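Local coordinates for phytoene synthase (Enterococcus hirae, PDB 5IYS), which probably condenses two prenyl diphosphates head to head, as squalene and phytoene synthases do, and binds farnesyl thiodiphosphate and magnesium ions, at residues A217-F228 and A246-R257. Residues are numbered along the deposited sequence; the frame is centred on the assembly and turned at random.
Sequences AKQAENLYEESF and AFIYREQLNIVR. With FPS (S-[(2E,6E)-3,7,11-trimethyldodeca-2,6,10-trienyl] trihydrogen thiodiphosphate), chain G.
The Tyr224 ring pushes between the two helices and lies against the methylenes of Arg250, which runs across it from the facing helix. Arg250 starts with CG anti to the backbone N (chi1 178°), which lays its methylenes along the ring. Arg250 CB sits over one face of the Tyr224 ring, 3.8 Å from its centroid, in a CH-pi contact, and CD follows beside Tyr224 CD2. The chain then bends, and the guanidinium ends beside Phe228, with NH1 at the edge of that ring. A water bonded to Glu221 O accepts from Arg250 NH1; Glu225 OE2 makes a long salt bridge to Arg250 NH1, 3.8 Å away.

Small Ala246 lets the Phe228 ring edge come close: Ala246 CB meets Phe228 CE1 at 3.6 Å. The Phe247 ring lies nearly parallel to Phe228 but displaced, with little face shared. At the other end, Leu253 CD1 fits against the Glu221 CG methylene, 3.9 Å away. Beyond it, Arg257 NH1 and NH2 both grip Glu221 OE2, at 2.9 and 3.1 Å, from the same face of the carboxylate. Asn254 OD1 and Glu214 also hold this guanidinium.

Tyr224 OH touches the edge of the Tyr249 ring and hydrogen-bonds Thr168. Tyr249 OH, also bonded to Asn169 of a magnesium site, donates to FPS O2B at 2.8 Å. The segments run nearly antiparallel, axes 11.0 Å apart at closest approach, in the all-helical prenyl synthase fold, and Tyr249 lines the pocket of the bound FPS.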
loop_
_atom_site.group_PDB
_atom_site.type_symbol
_atom_site.label_atom_id
_atom_site.label_comp_id
_atom_site.label_asym_id
_atom_site.label_seq_id
_atom_site.Cartn_x
_atom_site.Cartn_y
_atom_site.Cartn_z
ATOM N N ALA A 217 -14.246 3.383 7.970
ATOM C CA ALA A 217 -14.473 2.949 6.594
ATOM C C ALA A 217 -14.989 4.089 5.722
ATOM O O ALA A 217 -14.529 4.303 4.593
ATOM C CB ALA A 217 -15.406 1.739 6.544
ATOM N N LYS A 218 -15.873 4.886 6.304
ATOM C CA LYS A 218 -16.367 6.076 5.624
ATOM C C LYS A 218 -15.209 7.019 5.310
ATOM O O LYS A 218 -15.114 7.488 4.191
ATOM C CB LYS A 218 -17.421 6.783 6.477
ATOM C CG LYS A 218 -17.839 8.151 5.938
ATOM C CD LYS A 218 -17.842 9.165 7.086
ATOM C CE LYS A 218 -18.769 10.348 6.828
ATOM N NZ LYS A 218 -18.008 11.601 6.542
ATOM N N GLN A 219 -14.300 7.232 6.258
ATOM C CA GLN A 219 -13.130 8.062 6.002
ATOM C C GLN A 219 -12.281 7.486 4.871
ATOM O O GLN A 219 -11.844 8.239 4.006
ATOM C CB GLN A 219 -12.239 8.172 7.240
ATOM C CG GLN A 219 -11.087 9.151 7.076
ATOM C CD GLN A 219 -11.539 10.522 6.564
ATOM O OE1 GLN A 219 -10.735 11.319 6.076
ATOM N NE2 GLN A 219 -12.840 10.773 6.613
ATOM N N ALA A 220 -11.919 6.203 4.958
ATOM C CA ALA A 220 -11.245 5.541 3.824
ATOM C C ALA A 220 -11.961 5.716 2.484
ATOM O O ALA A 220 -11.334 5.997 1.445
ATOM C CB ALA A 220 -11.036 4.053 4.130
ATOM N N GLU A 221 -13.268 5.478 2.478
ATOM C CA GLU A 221 -14.055 5.596 1.246
ATOM C C GLU A 221 -14.038 7.008 0.669
ATOM O O GLU A 221 -13.880 7.212 -0.540
ATOM C CB GLU A 221 -15.508 5.148 1.498
ATOM C CG GLU A 221 -15.671 3.651 1.435
ATOM C CD GLU A 221 -17.005 3.162 1.976
ATOM O OE1 GLU A 221 -17.711 3.950 2.630
ATOM O OE2 GLU A 221 -17.345 1.985 1.733
ATOM N N ASN A 222 -14.109 7.991 1.554
ATOM C CA ASN A 222 -13.914 9.387 1.169
ATOM C C ASN A 222 -12.542 9.651 0.584
ATOM O O ASN A 222 -12.409 10.365 -0.416
ATOM C CB ASN A 222 -14.091 10.303 2.391
ATOM C CG ASN A 222 -15.545 10.420 2.830
ATOM O OD1 ASN A 222 -15.834 10.963 3.898
ATOM N ND2 ASN A 222 -16.463 9.944 1.999
ATOM N N LEU A 223 -11.518 9.061 1.190
ATOM C CA LEU A 223 -10.172 9.225 0.649
ATOM C C LEU A 223 -9.956 8.579 -0.714
ATOM O O LEU A 223 -9.224 9.143 -1.533
ATOM C CB LEU A 223 -9.116 8.730 1.632
ATOM C CG LEU A 223 -9.059 9.486 2.961
ATOM C CD1 LEU A 223 -8.264 8.623 3.949
ATOM C CD2 LEU A 223 -8.359 10.812 2.748
ATOM N N TYR A 224 -10.515 7.380 -0.931
ATOM C CA TYR A 224 -10.484 6.752 -2.238
ATOM C C TYR A 224 -11.077 7.746 -3.231
ATOM O O TYR A 224 -10.472 8.068 -4.259
ATOM C CB TYR A 224 -11.271 5.423 -2.241
ATOM C CG TYR A 224 -10.501 4.220 -1.698
ATOM C CD1 TYR A 224 -9.397 3.688 -2.382
ATOM C CD2 TYR A 224 -10.967 3.535 -0.595
ATOM C CE1 TYR A 224 -8.738 2.545 -1.917
ATOM C CE2 TYR A 224 -10.292 2.422 -0.096
ATOM C CZ TYR A 224 -9.194 1.926 -0.766
ATOM O OH TYR A 224 -8.585 0.765 -0.292
ATOM N N GLU A 225 -12.308 8.151 -2.970
ATOM C CA GLU A 225 -12.994 9.069 -3.881
ATOM C C GLU A 225 -12.236 10.369 -4.143
ATOM O O GLU A 225 -12.108 10.781 -5.296
ATOM C CB GLU A 225 -14.430 9.336 -3.427
ATOM C CG GLU A 225 -15.424 8.243 -3.852
ATOM C CD GLU A 225 -15.671 8.206 -5.362
ATOM O OE1 GLU A 225 -15.658 9.289 -5.990
ATOM O OE2 GLU A 225 -15.837 7.100 -5.935
ATOM N N GLU A 226 -11.727 11.009 -3.095
ATOM C CA GLU A 226 -10.882 12.177 -3.257
ATOM C C GLU A 226 -9.646 11.926 -4.112
ATOM O O GLU A 226 -9.298 12.745 -4.954
ATOM C CB GLU A 226 -10.501 12.809 -1.915
ATOM C CG GLU A 226 -11.680 13.349 -1.094
ATOM C CD GLU A 226 -11.303 13.583 0.357
ATOM O OE1 GLU A 226 -10.141 13.964 0.591
ATOM O OE2 GLU A 226 -12.156 13.362 1.255
ATOM N N SER A 227 -9.015 10.771 -3.945
ATOM C CA SER A 227 -7.754 10.514 -4.649
ATOM C C SER A 227 -7.980 10.393 -6.149
ATOM O O SER A 227 -7.051 10.624 -6.933
ATOM C CB SER A 227 -7.064 9.235 -4.127
ATOM O OG SER A 227 -7.731 8.062 -4.603
ATOM N N PHE A 228 -9.185 9.978 -6.533
ATOM C CA PHE A 228 -9.537 9.794 -7.947
ATOM C C PHE A 228 -9.546 11.114 -8.736
ATOM O O PHE A 228 -9.479 11.107 -9.963
ATOM C CB PHE A 228 -10.900 9.092 -8.105
ATOM C CG PHE A 228 -10.962 7.699 -7.516
ATOM C CD1 PHE A 228 -9.806 7.022 -7.138
ATOM C CD2 PHE A 228 -12.201 7.093 -7.278
ATOM C CE1 PHE A 228 -9.859 5.709 -6.679
ATOM C CE2 PHE A 228 -12.276 5.783 -6.798
ATOM C CZ PHE A 228 -11.106 5.100 -6.466
ATOM N N ALA A 246 -6.864 0.437 -7.011
ATOM C CA ALA A 246 -7.720 1.101 -6.056
ATOM C C ALA A 246 -9.031 0.312 -5.836
ATOM O O ALA A 246 -9.466 0.182 -4.695
ATOM C CB ALA A 246 -8.000 2.572 -6.521
ATOM N N PHE A 247 -9.743 -0.029 -6.921
ATOM C CA PHE A 247 -11.059 -0.669 -6.792
ATOM C C PHE A 247 -10.931 -2.055 -6.164
ATOM O O PHE A 247 -11.705 -2.430 -5.266
ATOM C CB PHE A 247 -11.722 -0.827 -8.162
ATOM C CG PHE A 247 -12.515 0.379 -8.617
ATOM C CD1 PHE A 247 -11.905 1.608 -8.789
ATOM C CD2 PHE A 247 -13.807 0.203 -9.120
ATOM C CE1 PHE A 247 -12.619 2.711 -9.322
ATOM C CE2 PHE A 247 -14.512 1.265 -9.676
ATOM C CZ PHE A 247 -13.920 2.529 -9.757
ATOM N N ILE A 248 -9.912 -2.796 -6.583
ATOM C CA ILE A 248 -9.696 -4.108 -5.958
ATOM C C ILE A 248 -9.414 -3.977 -4.458
ATOM O O ILE A 248 -9.951 -4.751 -3.660
ATOM C CB ILE A 248 -8.639 -4.935 -6.716
ATOM C CG1 ILE A 248 -9.239 -5.337 -8.065
ATOM C CG2 ILE A 248 -8.177 -6.185 -5.952
ATOM C CD1 ILE A 248 -8.196 -5.612 -9.150
ATOM N N TYR A 249 -8.527 -3.057 -4.070
ATOM C CA TYR A 249 -8.213 -2.939 -2.654
ATOM C C TYR A 249 -9.445 -2.479 -1.852
ATOM O O TYR A 249 -9.737 -3.049 -0.800
ATOM C CB TYR A 249 -6.990 -2.045 -2.412
ATOM C CG TYR A 249 -6.166 -2.567 -1.268
ATOM C CD1 TYR A 249 -5.389 -3.708 -1.420
ATOM C CD2 TYR A 249 -6.261 -1.988 -0.011
ATOM C CE1 TYR A 249 -4.622 -4.186 -0.384
ATOM C CE2 TYR A 249 -5.500 -2.458 1.057
ATOM C CZ TYR A 249 -4.705 -3.566 0.858
ATOM O OH TYR A 249 -3.981 -4.064 1.899
ATOM N N ARG A 250 -10.201 -1.530 -2.399
ATOM C CA ARG A 250 -11.356 -0.941 -1.708
ATOM C C ARG A 250 -12.450 -1.972 -1.457
ATOM O O ARG A 250 -13.224 -1.870 -0.500
ATOM C CB ARG A 250 -11.976 0.184 -2.552
ATOM C CG ARG A 250 -13.211 0.799 -1.898
ATOM C CD ARG A 250 -13.662 2.048 -2.667
ATOM N NE ARG A 250 -14.072 1.652 -4.013
ATOM C CZ ARG A 250 -14.519 2.499 -4.932
ATOM N NH1 ARG A 250 -14.577 3.796 -4.648
ATOM N NH2 ARG A 250 -14.826 2.061 -6.152
ATOM N N GLU A 251 -12.603 -2.867 -2.426
ATOM C CA GLU A 251 -13.557 -3.978 -2.330
ATOM C C GLU A 251 -13.455 -4.801 -1.058
ATOM O O GLU A 251 -14.463 -5.318 -0.560
ATOM C CB GLU A 251 -13.415 -4.883 -3.572
ATOM C CG GLU A 251 -14.324 -6.114 -3.529
ATOM C CD GLU A 251 -15.785 -5.800 -3.809
ATOM O OE1 GLU A 251 -16.110 -4.652 -4.181
ATOM O OE2 GLU A 251 -16.627 -6.706 -3.601
ATOM N N GLN A 252 -12.273 -4.845 -0.448
ATOM C CA GLN A 252 -12.162 -5.561 0.818
ATOM C C GLN A 252 -13.002 -5.003 1.957
ATOM O O GLN A 252 -13.327 -5.739 2.899
ATOM C CB GLN A 252 -10.707 -5.695 1.269
ATOM C CG GLN A 252 -9.848 -6.310 0.164
ATOM C CD GLN A 252 -8.387 -6.296 0.521
ATOM O OE1 GLN A 252 -7.837 -7.307 0.965
ATOM N NE2 GLN A 252 -7.797 -5.110 0.500
ATOM N N LEU A 253 -13.333 -3.713 1.899
ATOM C CA LEU A 253 -14.284 -3.169 2.869
ATOM C C LEU A 253 -15.636 -3.883 2.755
ATOM O O LEU A 253 -16.263 -4.197 3.768
ATOM C CB LEU A 253 -14.462 -1.653 2.694
ATOM C CG LEU A 253 -13.179 -0.813 2.885
ATOM C CD1 LEU A 253 -13.514 0.618 2.507
ATOM C CD2 LEU A 253 -12.690 -0.866 4.321
ATOM N N ASN A 254 -16.128 -4.058 1.538
ATOM C CA ASN A 254 -17.424 -4.723 1.341
ATOM C C ASN A 254 -17.445 -6.183 1.749
ATOM O O ASN A 254 -18.446 -6.677 2.264
ATOM C CB ASN A 254 -17.904 -4.564 -0.097
ATOM C CG ASN A 254 -18.568 -3.227 -0.325
ATOM O OD1 ASN A 254 -18.900 -2.513 0.621
ATOM N ND2 ASN A 254 -18.707 -2.845 -1.582
ATOM N N ILE A 255 -16.303 -6.841 1.612
ATOM C CA ILE A 255 -16.121 -8.211 2.070
ATOM C C ILE A 255 -16.371 -8.304 3.574
ATOM O O ILE A 255 -17.065 -9.216 4.033
ATOM C CB ILE A 255 -14.677 -8.687 1.767
ATOM C CG1 ILE A 255 -14.571 -9.223 0.337
ATOM C CG2 ILE A 255 -14.212 -9.754 2.746
ATOM C CD1 ILE A 255 -15.674 -8.745 -0.583
ATOM N N VAL A 256 -15.727 -7.433 4.350
ATOM C CA VAL A 256 -15.863 -7.461 5.807
ATOM C C VAL A 256 -17.311 -7.178 6.194
ATOM O O VAL A 256 -17.863 -7.811 7.091
ATOM C CB VAL A 256 -14.923 -6.459 6.514
ATOM C CG1 VAL A 256 -15.139 -6.469 8.019
ATOM C CG2 VAL A 256 -13.474 -6.754 6.183
ATOM N N ARG A 257 -17.932 -6.223 5.515
ATOM C CA ARG A 257 -19.353 -5.981 5.745
ATOM C C ARG A 257 -20.192 -7.230 5.437
ATOM O O ARG A 257 -21.036 -7.621 6.237
ATOM C CB ARG A 257 -19.825 -4.800 4.900
ATOM C CG ARG A 257 -19.271 -3.469 5.316
ATOM C CD ARG A 257 -19.612 -2.435 4.270
ATOM N NE ARG A 257 -19.285 -1.085 4.706
ATOM C CZ ARG A 257 -18.560 -0.229 4.000
ATOM N NH1 ARG A 257 -18.135 -0.571 2.791
ATOM N NH2 ARG A 257 -18.340 1.000 4.451
HETATM C C1 FPS G . -0.851 -3.613 0.774
HETATM S S1 FPS G . 0.617 -4.434 0.281
HETATM C C2 FPS G . -0.578 -2.178 0.360
HETATM C C3 FPS G . -0.997 -1.097 1.040
HETATM C C4 FPS G . -1.821 -1.243 2.285
HETATM C C5 FPS G . -0.681 0.305 0.556
HETATM C C6 FPS G . 0.151 0.377 -0.723
HETATM C C7 FPS G . 0.051 1.781 -1.284
HETATM C C8 FPS G . 0.010 2.026 -2.606
HETATM C C10 FPS G . 0.036 3.474 -3.045
HETATM C C9 FPS G . 0.013 0.933 -3.649
HETATM C C11 FPS G . -1.175 3.749 -3.939
HETATM C C12 FPS G . -1.093 5.139 -4.549
HETATM C C13 FPS G . -0.571 5.415 -5.766
HETATM C C14 FPS G . -0.575 6.833 -6.278
HETATM C C15 FPS G . -0.007 4.340 -6.657
HETATM P PA FPS G . 0.324 -6.470 0.099
HETATM O O1A FPS G . 1.259 -7.060 -0.863
HETATM O O2A FPS G . 0.795 -6.978 1.561
HETATM O O3A FPS G . -1.192 -6.942 -0.061
HETATM P PB FPS G . -2.011 -7.174 1.322
HETATM O O1B FPS G . -1.962 -8.621 1.731
HETATM O O2B FPS G . -3.382 -6.626 1.003
HETATM O O3B FPS G . -1.458 -6.395 2.496
HETATM O O HOH W 1 -15.065 5.250 -2.237
HETATM O O HOH W 2 -16.149 4.928 -7.463
#